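Local coordinates for meta cleavage compound hydrolase (Janthinobacterium, PDB 1J1I), which hydrolyses the meta-cleavage compound formed during carbazole degradation, probably splitting a carbon-carbon bond to release anthranilate, at residues V111-G116 and G260-I265; A169-G174 and M264-E269; L41-G46 and A70-G75; Q229-K234 and G253-H258; R56-I61 and D270-T275. One frame throughout, in Å; residues are numbered along the deposited sequence.

Contacts 1 and 3 lie in the core, where strands 108-113 and 38-42 are neighbours in the central sheet; both are fully buried and combine a few directed hydrogen bonds with thioether packing, close to the probable nucleophile S114. Contact 4 belongs to the same sheet but at its margin, where the ladder gives way to polar side chains that reach the second subunit; its D233 joins H261 of contact 1. Contact 2 is only partly buried and mostly polar, a carboxylate gripped by amides, and it shares M264 and I265 with contact 1. Contact 5, on the same helix 268-281 that starts in contact 2, is almost wholly apolar.

Contact 1: residues V111-G116 and G260-I265; sequences VGNSMG and GHWAMI
In the plane of the N113 amide lies the carbonyl oxygen of H261, which takes a hydrogen bond from N113 ND2 at 3.1 Å, the N-H pointing well at it (159°). S114 OG donates to N113 OD1 over 2.7 Å, coming from above the carbonyl plane. The indole of W262 is turned 66° from the amide, and its CD1 sits obliquely 3.7 Å from N113 OD1. M264 crosses the same asparagine at about a right angle, with SD 3.8 Å from N113 ND2. N113 extends into this cluster because its CG lies opposite the backbone N (chi1 172°). A leucine in place of N113 would probably leave the buried H261 carbonyl without this donor and S114 OG without its acceptor, freeing the hydroxyl to turn.

S114 CB lies 3.4 Å from H261 NE2. S114 OG is 4.1 Å from H261 NE2, while H261 ND1 bonds to D233: the probable catalytic triad. A water links S114 OG to W262 NE1. S114 stands at the sharp strand-to-helix turn of a nucleophile elbow, where a side chain on G112 would clash with the G116 carbonyl. Strand 108-113 runs between strands 38-42 and 131-137; M137 of the latter packs on N113 and M264, and helix 160-170 covers W262.

Contact 2: residues A169-G174 and M264-E269; sequences ALTNDG and MIEHPE
E266 reaches across to T171 and N172, the residues that follow helix 160-170, where N172 forms an Asx turn: its OD1 accepts from G174 N at 2.6 Å. The glutamate starts with CB 3.7 Å from N172 ND2. Its CG then lies 3.7 Å from T171 CG2, and CD is equally close to T171 CB (3.7 Å), so T171 packs its methyl against the aliphatic chain and its CB against the carboxylate carbon. E266 OE1 receives two donors from one residue. N172 N comes at 2.8 Å from above the carboxylate plane, whereas N172 ND2, at 2.7 Å, meets the anti lone pair of OE1. G260 N adds a further bond to OE1 and W262 N one to OE2, so the carboxylate probably stays ionised and ties the start of the H261 loop to the segment after helix 160-170, a region that in this fold belongs to the lid over the active site. The H267 ring lies nearly parallel to the N172 amide (12°), its NE2 bonded to the H258 carbonyl. One water closes the contact, accepting from N172 ND2 at 3.0 Å and donating to E266 O at 2.9 Å.

Contact 3: residues L41-G46 and A70-G75; sequences LIHGGG and AMDMLG
L41 and A70 face each other in a parallel bridge, M71 N bonding to L41 O at 3.1 Å, with the two segments running 43° apart and a water linking L41 O to M71 O. Beyond the ladder the H43 ring spans the gap. Its NE2 accepts from M73 N at 2.9 Å in an almost straight bond (169°), the donor tilted from the ring plane, and ND1 donates nearly in plane to G44 O at 2.8 Å; the proton is therefore on ND1. The ring thus holds both the opposite backbone and its own glycine loop. M73 bends at its thioether and lays CE 3.5 Å from H43 CE1, while its CG touches I42 CG2 at 3.6 Å. I42 CD1 also meets M71 CE, the two side chains pointing the same way.

A phenylalanine in place of H43 would probably leave M73 N and G44 O without their mates and set the glycine loop free to move. That loop carries G45, whose N bonds weakly to S114 OG, a placement consistent with the oxyanion hole of this family. Strand 38-42 runs between strands 67-71 and 108-113; helix 51-55 packs on H43 and helix 88-101 on M71.

Contact 4: residues Q229-K234 and G253-H258; sequences QGKDDK and GYIIPH
Two parallel strands, 225-230 and 251-256, join here at their C-terminal ends, where the sheet reaches its last strand within the chain. Q229 N donates to Y254 O at 3.0 Å, I256 N to Q229 O at 2.9 Å (174°), and K231 N to I256 O at 2.8 Å, carrying the pairing one residue past the strand. K231 then lies over the second strand, its CG 4.0 Å from I255 CG2 and its CE 4.0 Å from P257 CB. This apolar run delivers NZ to the carbonyls of S251 and L245 of the second subunit. H258 reaches that subunit too, through NE2 to D249, and P257 CB sits over the centre of one face of its ring. D232 OD2 comes close to the H258 backbone, and a water accepting from H258 N at 2.8 Å makes a weak bond to D232 OD1. Residues 253-255 pair antiparallel with a strand of the second subunit, so the sheet continues through the dimer.

Q229, whose CB also meets I255 CD1, is folded back at chi2 (65°) so that NE2 donates to G230 O at 3.0 Å and weakly to D233 OD2, the ends of a type I turn. This is the beta-alpha-beta crossover through helix 238-247 whose first strand ends, as in alpha/beta hydrolases, in the loop bearing the acid of the triad, probably D233, bonded to H261.

Contact 5: residues R56-I61 and D270-T275; sequences RNVIPI and DFANAT
Apolar contacts carry this meeting of residues V58 and I61 with helix 268-281. The methyl of A272 is clasped by I61: its CB lies 3.5 Å from I61 CG2 and 3.6 Å from I61 CD1, two branches of one side chain. V58 completes the grip with CG1 4.2 Å from A272 CB. Its other methyl, CG2, set anti to its carbonyl carbon (chi1 171° for CG1), meets F271 CD2 obliquely at 4.2 Å. N273 touches only with its OD1, 4.1 Å from I61 CG2 and crossing that side chain at about a right angle.

Polar bonds stay within the helix or lead away from the contact. T275 OG1 and T275 N both donate to F271 O, at 2.9 and 3.0 Å, from opposite faces of its carbonyl plane, and the hydroxyl also lies over one face of the F271 ring, toward its rim. On a part of the helix turned from V58 and I61, D270 bonds to Y254 and to W252 of the second subunit.

Dispersion and fit of shape therefore join the two segments: alanine at the crossing lets the isoleucine come close to the helix, while T275 bonds within the helix and D270 serves Y254 and the dimer interface.

Contact 1: residues V111-G116 and G260-I265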
# COMPACT_ATOMS: atom_id res chain seq x y z
N VAL A 111 10.95 -11.29 -3.41
CA VAL A 111 10.16 -10.35 -4.20
C VAL A 111 10.08 -10.87 -5.63
O VAL A 111 11.11 -11.02 -6.30
CB VAL A 111 10.84 -8.95 -4.24
CG1 VAL A 111 9.94 -7.97 -4.98
CG2 VAL A 111 11.12 -8.47 -2.81
N GLY A 112 8.87 -11.14 -6.11
CA GLY A 112 8.72 -11.66 -7.45
C GLY A 112 7.59 -11.08 -8.28
O GLY A 112 6.53 -10.75 -7.76
N ASN A 113 7.85 -10.95 -9.57
CA ASN A 113 6.87 -10.43 -10.53
C ASN A 113 6.33 -11.60 -11.34
O ASN A 113 7.08 -12.49 -11.73
CB ASN A 113 7.54 -9.42 -11.45
CG ASN A 113 6.64 -8.98 -12.59
OD1 ASN A 113 6.65 -9.57 -13.67
ND2 ASN A 113 5.84 -7.95 -12.34
N SER A 114 5.02 -11.60 -11.58
CA SER A 114 4.35 -12.65 -12.35
C SER A 114 4.89 -14.06 -12.06
O SER A 114 4.75 -14.56 -10.95
CB SER A 114 4.42 -12.33 -13.85
OG SER A 114 5.75 -12.09 -14.27
N MET A 115 5.50 -14.72 -13.05
CA MET A 115 6.04 -16.08 -12.83
C MET A 115 7.00 -16.13 -11.65
O MET A 115 7.04 -17.11 -10.90
CB MET A 115 6.76 -16.60 -14.09
CG MET A 115 7.41 -17.97 -13.88
SD MET A 115 8.29 -18.58 -15.36
CE MET A 115 6.91 -19.05 -16.40
N GLY A 116 7.80 -15.08 -11.48
CA GLY A 116 8.74 -15.02 -10.38
C GLY A 116 7.97 -14.97 -9.07
O GLY A 116 8.40 -15.52 -8.05
N GLY A 260 0.64 -0.90 -15.20
CA GLY A 260 0.31 -2.15 -15.86
C GLY A 260 0.79 -3.37 -15.09
O GLY A 260 0.72 -3.41 -13.86
N HIS A 261 1.31 -4.35 -15.83
CA HIS A 261 1.79 -5.61 -15.28
C HIS A 261 3.20 -5.59 -14.68
O HIS A 261 3.58 -6.52 -13.97
CB HIS A 261 1.70 -6.68 -16.38
CG HIS A 261 1.85 -8.09 -15.89
ND1 HIS A 261 1.08 -8.62 -14.88
CD2 HIS A 261 2.66 -9.09 -16.31
CE1 HIS A 261 1.40 -9.89 -14.70
NE2 HIS A 261 2.36 -10.20 -15.56
N TRP A 262 3.97 -4.53 -14.95
CA TRP A 262 5.34 -4.42 -14.44
C TRP A 262 5.60 -3.19 -13.57
O TRP A 262 6.34 -2.29 -13.96
CB TRP A 262 6.35 -4.40 -15.61
CG TRP A 262 6.33 -5.61 -16.49
CD1 TRP A 262 5.91 -6.87 -16.16
CD2 TRP A 262 6.81 -5.69 -17.84
NE1 TRP A 262 6.10 -7.73 -17.22
CE2 TRP A 262 6.65 -7.03 -18.26
CE3 TRP A 262 7.36 -4.76 -18.73
CZ2 TRP A 262 7.03 -7.46 -19.54
CZ3 TRP A 262 7.74 -5.19 -20.00
CH2 TRP A 262 7.57 -6.53 -20.39
N ALA A 263 5.02 -3.16 -12.38
CA ALA A 263 5.19 -2.02 -11.48
C ALA A 263 6.66 -1.64 -11.25
O ALA A 263 7.00 -0.46 -11.25
CB ALA A 263 4.51 -2.31 -10.14
N MET A 264 7.53 -2.64 -11.05
CA MET A 264 8.95 -2.36 -10.80
C MET A 264 9.66 -1.67 -11.96
O MET A 264 10.70 -1.04 -11.76
CB MET A 264 9.70 -3.65 -10.45
CG MET A 264 9.98 -4.55 -11.65
SD MET A 264 8.51 -5.19 -12.44
CE MET A 264 9.23 -6.16 -13.73
N ILE A 265 9.12 -1.82 -13.17
CA ILE A 265 9.72 -1.20 -14.35
C ILE A 265 9.03 0.13 -14.66
O ILE A 265 9.69 1.12 -14.97
CB ILE A 265 9.61 -2.12 -15.59
CG1 ILE A 265 10.46 -3.39 -15.39
CG2 ILE A 265 10.09 -1.38 -16.84
CD1 ILE A 265 10.33 -4.41 -16.51
O HOH W 1 6.21 -10.59 -17.02

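Contact 2: residues A169-G174 and M264-E269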
# COMPACT_ATOMS: atom_id res chain seq x y z
N ALA A 169 2.07 -3.17 -24.59
CA ALA A 169 0.84 -3.86 -24.21
C ALA A 169 0.74 -4.18 -22.72
O ALA A 169 -0.34 -4.07 -22.13
CB ALA A 169 0.69 -5.14 -25.02
N LEU A 170 1.86 -4.56 -22.11
CA LEU A 170 1.89 -4.93 -20.69
C LEU A 170 2.12 -3.78 -19.72
O LEU A 170 2.12 -3.99 -18.50
CB LEU A 170 2.98 -5.97 -20.45
CG LEU A 170 2.96 -7.23 -21.32
CD1 LEU A 170 3.98 -8.22 -20.77
CD2 LEU A 170 1.57 -7.85 -21.31
N THR A 171 2.31 -2.57 -20.24
CA THR A 171 2.56 -1.41 -19.41
C THR A 171 1.45 -0.36 -19.53
O THR A 171 0.64 -0.42 -20.46
CB THR A 171 3.91 -0.75 -19.77
OG1 THR A 171 3.94 -0.46 -21.17
CG2 THR A 171 5.06 -1.69 -19.43
N ASN A 172 1.41 0.58 -18.59
CA ASN A 172 0.39 1.63 -18.60
C ASN A 172 0.61 2.55 -19.80
O ASN A 172 1.73 2.70 -20.28
CB ASN A 172 0.45 2.43 -17.29
CG ASN A 172 1.62 3.39 -17.23
OD1 ASN A 172 1.55 4.50 -17.77
ND2 ASN A 172 2.70 2.98 -16.58
N ASP A 173 -0.47 3.18 -20.26
CA ASP A 173 -0.42 4.06 -21.42
C ASP A 173 0.61 5.19 -21.35
O ASP A 173 0.93 5.79 -22.37
CB ASP A 173 -1.80 4.66 -21.69
CG ASP A 173 -2.89 3.61 -21.81
OD1 ASP A 173 -2.61 2.51 -22.34
OD2 ASP A 173 -4.03 3.88 -21.38
N GLY A 174 1.11 5.47 -20.15
CA GLY A 174 2.09 6.54 -20.01
C GLY A 174 3.53 6.08 -20.01
O GLY A 174 4.45 6.90 -19.95
N MET A 264 7.53 -2.64 -11.05
CA MET A 264 8.95 -2.36 -10.80
C MET A 264 9.66 -1.67 -11.96
O MET A 264 10.70 -1.04 -11.76
CB MET A 264 9.70 -3.65 -10.45
CG MET A 264 9.98 -4.55 -11.65
SD MET A 264 8.51 -5.19 -12.44
CE MET A 264 9.23 -6.16 -13.73
N ILE A 265 9.12 -1.82 -13.17
CA ILE A 265 9.72 -1.20 -14.35
C ILE A 265 9.03 0.13 -14.66
O ILE A 265 9.69 1.12 -14.97
CB ILE A 265 9.61 -2.12 -15.59
CG1 ILE A 265 10.46 -3.39 -15.39
CG2 ILE A 265 10.09 -1.38 -16.84
CD1 ILE A 265 10.33 -4.41 -16.51
N GLU A 266 7.70 0.15 -14.58
CA GLU A 266 6.92 1.35 -14.88
C GLU A 266 7.07 2.46 -13.84
O GLU A 266 7.04 3.65 -14.19
CB GLU A 266 5.44 0.98 -15.03
CG GLU A 266 5.17 -0.09 -16.07
CD GLU A 266 3.73 -0.56 -16.07
OE1 GLU A 266 2.82 0.30 -16.18
OE2 GLU A 266 3.50 -1.78 -15.96
N HIS A 267 7.21 2.09 -12.57
CA HIS A 267 7.35 3.06 -11.49
C HIS A 267 8.35 2.50 -10.49
O HIS A 267 7.98 2.14 -9.37
CB HIS A 267 6.00 3.28 -10.81
CG HIS A 267 4.89 3.63 -11.75
ND1 HIS A 267 4.79 4.86 -12.36
CD2 HIS A 267 3.84 2.90 -12.20
CE1 HIS A 267 3.73 4.88 -13.14
NE2 HIS A 267 3.13 3.71 -13.06
N PRO A 268 9.64 2.44 -10.86
CA PRO A 268 10.67 1.90 -9.97
C PRO A 268 10.78 2.54 -8.58
O PRO A 268 10.85 1.82 -7.58
CB PRO A 268 11.96 2.04 -10.80
CG PRO A 268 11.66 3.19 -11.73
CD PRO A 268 10.23 2.96 -12.11
N GLU A 269 10.79 3.87 -8.52
CA GLU A 269 10.89 4.56 -7.24
C GLU A 269 9.71 4.23 -6.33
O GLU A 269 9.86 3.97 -5.14
CB GLU A 269 10.97 6.07 -7.45
CG GLU A 269 12.27 6.53 -8.08
CD GLU A 269 13.11 7.35 -7.11
OE1 GLU A 269 12.67 8.46 -6.73
OE2 GLU A 269 14.21 6.89 -6.74
O HOH W 2 5.31 4.41 -16.34

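Contact 3: residues L41-G46 and A70-G75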
# COMPACT_ATOMS: atom_id res chain seq x y z
N LEU A 41 15.26 -10.91 -5.50
CA LEU A 41 14.32 -10.41 -6.50
C LEU A 41 14.20 -11.46 -7.60
O LEU A 41 15.21 -11.96 -8.09
CB LEU A 41 14.83 -9.08 -7.08
CG LEU A 41 15.24 -8.00 -6.06
CD1 LEU A 41 15.73 -6.76 -6.79
CD2 LEU A 41 14.05 -7.65 -5.15
N ILE A 42 12.96 -11.82 -7.96
CA ILE A 42 12.71 -12.82 -8.99
C ILE A 42 11.94 -12.20 -10.15
O ILE A 42 10.79 -11.77 -9.98
CB ILE A 42 11.89 -14.02 -8.45
CG1 ILE A 42 12.44 -14.48 -7.10
CG2 ILE A 42 11.98 -15.18 -9.42
CD1 ILE A 42 13.88 -14.93 -7.15
N HIS A 43 12.56 -12.16 -11.32
CA HIS A 43 11.98 -11.59 -12.53
C HIS A 43 10.74 -12.35 -13.02
O HIS A 43 10.46 -13.46 -12.58
CB HIS A 43 13.04 -11.55 -13.64
CG HIS A 43 13.53 -12.91 -14.04
ND1 HIS A 43 12.84 -13.71 -14.93
CD2 HIS A 43 14.60 -13.63 -13.64
CE1 HIS A 43 13.47 -14.87 -15.06
NE2 HIS A 43 14.54 -14.84 -14.29
N GLY A 44 10.00 -11.73 -13.94
CA GLY A 44 8.81 -12.36 -14.47
C GLY A 44 9.12 -13.28 -15.65
O GLY A 44 10.27 -13.45 -16.04
N GLY A 45 8.06 -13.86 -16.21
CA GLY A 45 8.24 -14.74 -17.35
C GLY A 45 8.36 -13.91 -18.60
O GLY A 45 8.58 -12.70 -18.53
N GLY A 46 8.21 -14.54 -19.75
CA GLY A 46 8.33 -13.80 -21.00
C GLY A 46 9.68 -14.02 -21.63
O GLY A 46 10.69 -14.18 -20.93
N ALA A 70 19.38 -10.46 -7.11
CA ALA A 70 18.44 -10.66 -8.22
C ALA A 70 18.85 -11.93 -8.96
O ALA A 70 19.86 -11.96 -9.66
CB ALA A 70 18.48 -9.45 -9.16
N MET A 71 18.04 -12.98 -8.80
CA MET A 71 18.31 -14.30 -9.39
C MET A 71 17.57 -14.62 -10.68
O MET A 71 16.37 -14.39 -10.78
CB MET A 71 17.97 -15.38 -8.35
CG MET A 71 18.21 -16.83 -8.80
SD MET A 71 17.17 -18.02 -7.89
CE MET A 71 15.73 -18.10 -8.99
N ASP A 72 18.29 -15.17 -11.66
CA ASP A 72 17.65 -15.59 -12.91
C ASP A 72 17.06 -16.97 -12.66
O ASP A 72 17.75 -17.87 -12.17
CB ASP A 72 18.68 -15.70 -14.05
CG ASP A 72 18.98 -14.36 -14.69
OD1 ASP A 72 18.41 -13.33 -14.26
OD2 ASP A 72 19.79 -14.35 -15.64
N MET A 73 15.78 -17.15 -12.97
CA MET A 73 15.14 -18.44 -12.78
C MET A 73 15.68 -19.50 -13.73
O MET A 73 16.28 -19.19 -14.76
CB MET A 73 13.63 -18.34 -12.99
CG MET A 73 12.88 -17.56 -11.91
SD MET A 73 11.09 -17.68 -12.15
CE MET A 73 10.86 -16.46 -13.44
N LEU A 74 15.45 -20.75 -13.36
CA LEU A 74 15.84 -21.90 -14.16
C LEU A 74 15.34 -21.69 -15.59
O LEU A 74 14.15 -21.44 -15.80
CB LEU A 74 15.19 -23.15 -13.56
CG LEU A 74 15.30 -24.49 -14.29
CD1 LEU A 74 16.74 -24.98 -14.28
CD2 LEU A 74 14.38 -25.50 -13.60
N GLY A 75 16.24 -21.79 -16.55
CA GLY A 75 15.87 -21.63 -17.95
C GLY A 75 15.84 -20.22 -18.49
O GLY A 75 15.61 -20.02 -19.69
O HOH W 3 15.46 -11.41 -10.85

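Contact 4: residues Q229-K234 and G253-H258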
# COMPACT_ATOMS: atom_id res chain seq x y z
N GLN A 229 -0.04 -4.48 -6.90
CA GLN A 229 -0.83 -4.63 -8.10
C GLN A 229 -1.12 -3.35 -8.87
O GLN A 229 -1.52 -2.33 -8.28
CB GLN A 229 -2.16 -5.30 -7.73
CG GLN A 229 -3.09 -5.56 -8.90
CD GLN A 229 -2.53 -6.57 -9.87
OE1 GLN A 229 -2.00 -7.61 -9.47
NE2 GLN A 229 -2.64 -6.28 -11.16
N GLY A 230 -0.93 -3.41 -10.18
CA GLY A 230 -1.21 -2.28 -11.04
C GLY A 230 -2.70 -2.31 -11.35
O GLY A 230 -3.25 -3.36 -11.68
N LYS A 231 -3.35 -1.16 -11.23
CA LYS A 231 -4.79 -1.08 -11.47
C LYS A 231 -5.14 -1.38 -12.92
O LYS A 231 -6.23 -1.89 -13.21
CB LYS A 231 -5.31 0.31 -11.08
CG LYS A 231 -6.40 0.27 -10.02
CD LYS A 231 -7.01 1.65 -9.76
CE LYS A 231 -6.33 2.38 -8.61
NZ LYS A 231 -6.99 3.70 -8.33
N ASP A 232 -4.22 -1.08 -13.83
CA ASP A 232 -4.45 -1.28 -15.26
C ASP A 232 -3.78 -2.52 -15.84
O ASP A 232 -3.58 -2.62 -17.05
CB ASP A 232 -4.00 -0.03 -16.01
CG ASP A 232 -4.53 1.25 -15.39
OD1 ASP A 232 -5.77 1.37 -15.26
OD2 ASP A 232 -3.73 2.12 -15.03
N ASP A 233 -3.43 -3.47 -14.98
CA ASP A 233 -2.78 -4.71 -15.40
C ASP A 233 -3.76 -5.52 -16.26
O ASP A 233 -4.84 -5.87 -15.81
CB ASP A 233 -2.38 -5.52 -14.17
CG ASP A 233 -1.41 -6.65 -14.49
OD1 ASP A 233 -1.51 -7.23 -15.59
OD2 ASP A 233 -0.57 -6.97 -13.62
N LYS A 234 -3.37 -5.80 -17.51
CA LYS A 234 -4.23 -6.56 -18.42
C LYS A 234 -4.00 -8.07 -18.31
O LYS A 234 -4.86 -8.86 -18.70
CB LYS A 234 -3.99 -6.12 -19.86
CG LYS A 234 -4.39 -4.68 -20.14
CD LYS A 234 -4.01 -4.26 -21.55
CE LYS A 234 -4.36 -2.80 -21.82
NZ LYS A 234 -3.84 -2.34 -23.13
N GLY A 253 -1.83 -5.00 1.18
CA GLY A 253 -2.07 -4.75 -0.22
C GLY A 253 -1.59 -3.36 -0.62
O GLY A 253 -1.73 -2.42 0.17
N TYR A 254 -1.01 -3.25 -1.81
CA TYR A 254 -0.55 -1.96 -2.33
C TYR A 254 -1.01 -1.87 -3.78
O TYR A 254 -0.47 -2.54 -4.67
CB TYR A 254 0.98 -1.83 -2.26
CG TYR A 254 1.48 -0.44 -2.61
CD1 TYR A 254 1.03 0.67 -1.90
CD2 TYR A 254 2.38 -0.23 -3.66
CE1 TYR A 254 1.46 1.95 -2.22
CE2 TYR A 254 2.82 1.05 -3.99
CZ TYR A 254 2.35 2.14 -3.26
OH TYR A 254 2.75 3.41 -3.58
N ILE A 255 -2.02 -1.04 -4.01
CA ILE A 255 -2.61 -0.87 -5.33
C ILE A 255 -2.11 0.43 -5.94
O ILE A 255 -2.20 1.49 -5.33
CB ILE A 255 -4.15 -0.85 -5.22
CG1 ILE A 255 -4.62 -1.98 -4.29
CG2 ILE A 255 -4.77 -1.01 -6.60
CD1 ILE A 255 -4.31 -3.38 -4.77
N ILE A 256 -1.59 0.32 -7.16
CA ILE A 256 -1.01 1.45 -7.88
C ILE A 256 -1.81 1.86 -9.12
O ILE A 256 -2.12 1.02 -9.98
CB ILE A 256 0.43 1.11 -8.32
CG1 ILE A 256 1.26 0.68 -7.11
CG2 ILE A 256 1.08 2.31 -9.01
CD1 ILE A 256 2.66 0.16 -7.48
N PRO A 257 -2.16 3.15 -9.24
CA PRO A 257 -2.92 3.62 -10.40
C PRO A 257 -1.99 3.86 -11.59
O PRO A 257 -0.78 4.00 -11.42
CB PRO A 257 -3.54 4.92 -9.89
CG PRO A 257 -2.42 5.48 -9.02
CD PRO A 257 -1.96 4.23 -8.25
N HIS A 258 -2.56 3.88 -12.80
CA HIS A 258 -1.78 4.13 -14.01
C HIS A 258 -0.55 3.23 -14.03
O HIS A 258 0.57 3.68 -14.27
CB HIS A 258 -1.36 5.59 -14.03
CG HIS A 258 -2.48 6.53 -13.70
ND1 HIS A 258 -2.33 7.59 -12.82
CD2 HIS A 258 -3.77 6.56 -14.11
CE1 HIS A 258 -3.48 8.22 -12.70
NE2 HIS A 258 -4.37 7.62 -13.47
O HOH W 4 -5.35 3.62 -12.87

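Contact 5: residues R56-I61 and D270-T275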
# COMPACT_ATOMS: atom_id res chain seq x y z
N ARG A 56 16.93 -3.39 -12.86
CA ARG A 56 17.96 -2.37 -13.02
C ARG A 56 17.81 -1.14 -12.13
O ARG A 56 18.71 -0.82 -11.35
CB ARG A 56 18.02 -1.93 -14.49
CG ARG A 56 19.36 -1.35 -14.90
CD ARG A 56 19.55 -1.52 -16.40
NE ARG A 56 20.97 -1.50 -16.77
CZ ARG A 56 21.45 -1.91 -17.94
NH1 ARG A 56 20.62 -2.38 -18.87
NH2 ARG A 56 22.75 -1.85 -18.18
N ASN A 57 16.68 -0.46 -12.24
CA ASN A 57 16.42 0.75 -11.47
C ASN A 57 15.92 0.56 -10.05
O ASN A 57 15.79 1.53 -9.30
CB ASN A 57 15.44 1.64 -12.24
CG ASN A 57 15.97 2.05 -13.59
OD1 ASN A 57 17.11 2.51 -13.71
ND2 ASN A 57 15.15 1.89 -14.63
N VAL A 58 15.64 -0.68 -9.67
CA VAL A 58 15.17 -0.95 -8.32
C VAL A 58 16.31 -1.36 -7.39
O VAL A 58 16.35 -0.95 -6.22
CB VAL A 58 14.08 -2.06 -8.32
CG1 VAL A 58 13.75 -2.48 -6.90
CG2 VAL A 58 12.82 -1.54 -9.02
N ILE A 59 17.25 -2.14 -7.91
CA ILE A 59 18.37 -2.62 -7.12
C ILE A 59 19.10 -1.54 -6.31
O ILE A 59 19.29 -1.70 -5.11
CB ILE A 59 19.40 -3.38 -8.00
CG1 ILE A 59 18.74 -4.62 -8.60
CG2 ILE A 59 20.60 -3.80 -7.16
CD1 ILE A 59 19.59 -5.31 -9.65
N PRO A 60 19.49 -0.41 -6.95
CA PRO A 60 20.20 0.67 -6.26
C PRO A 60 19.46 1.18 -5.04
O PRO A 60 20.05 1.40 -3.98
CB PRO A 60 20.31 1.75 -7.34
CG PRO A 60 20.35 0.94 -8.62
CD PRO A 60 19.20 -0.00 -8.33
N ILE A 61 18.16 1.38 -5.20
CA ILE A 61 17.34 1.88 -4.11
C ILE A 61 17.29 0.90 -2.94
O ILE A 61 17.53 1.27 -1.79
CB ILE A 61 15.90 2.16 -4.61
CG1 ILE A 61 15.94 3.14 -5.78
CG2 ILE A 61 15.06 2.72 -3.48
CD1 ILE A 61 14.61 3.33 -6.48
N ASP A 270 8.52 4.26 -6.92
CA ASP A 270 7.30 3.96 -6.18
C ASP A 270 7.36 2.54 -5.64
O ASP A 270 7.17 2.30 -4.45
CB ASP A 270 6.08 4.14 -7.10
CG ASP A 270 4.76 3.97 -6.36
OD1 ASP A 270 3.69 4.20 -6.97
OD2 ASP A 270 4.78 3.61 -5.16
N PHE A 271 7.65 1.58 -6.51
CA PHE A 271 7.73 0.19 -6.10
C PHE A 271 8.81 -0.08 -5.04
O PHE A 271 8.56 -0.77 -4.06
CB PHE A 271 8.00 -0.73 -7.29
CG PHE A 271 8.20 -2.16 -6.90
CD1 PHE A 271 7.11 -2.99 -6.68
CD2 PHE A 271 9.48 -2.65 -6.66
CE1 PHE A 271 7.28 -4.29 -6.21
CE2 PHE A 271 9.66 -3.95 -6.19
CZ PHE A 271 8.56 -4.77 -5.97
N ALA A 272 10.00 0.46 -5.27
CA ALA A 272 11.12 0.26 -4.36
C ALA A 272 10.83 0.80 -2.97
O ALA A 272 11.15 0.16 -1.97
CB ALA A 272 12.38 0.93 -4.92
N ASN A 273 10.22 1.98 -2.91
CA ASN A 273 9.89 2.60 -1.63
C ASN A 273 8.81 1.83 -0.90
O ASN A 273 8.88 1.66 0.32
CB ASN A 273 9.45 4.05 -1.85
CG ASN A 273 10.61 5.02 -1.82
OD1 ASN A 273 11.65 4.78 -2.43
ND2 ASN A 273 10.43 6.12 -1.10
N ALA A 274 7.81 1.35 -1.63
CA ALA A 274 6.73 0.58 -1.02
C ALA A 274 7.32 -0.71 -0.44
O ALA A 274 6.89 -1.17 0.63
CB ALA A 274 5.67 0.26 -2.07
N THR A 275 8.29 -1.27 -1.14
CA THR A 275 8.94 -2.50 -0.69
C THR A 275 9.81 -2.23 0.54
O THR A 275 9.81 -3.01 1.49
CB THR A 275 9.82 -3.10 -1.80
OG1 THR A 275 8.99 -3.44 -2.93
CG2 THR A 275 10.53 -4.36 -1.30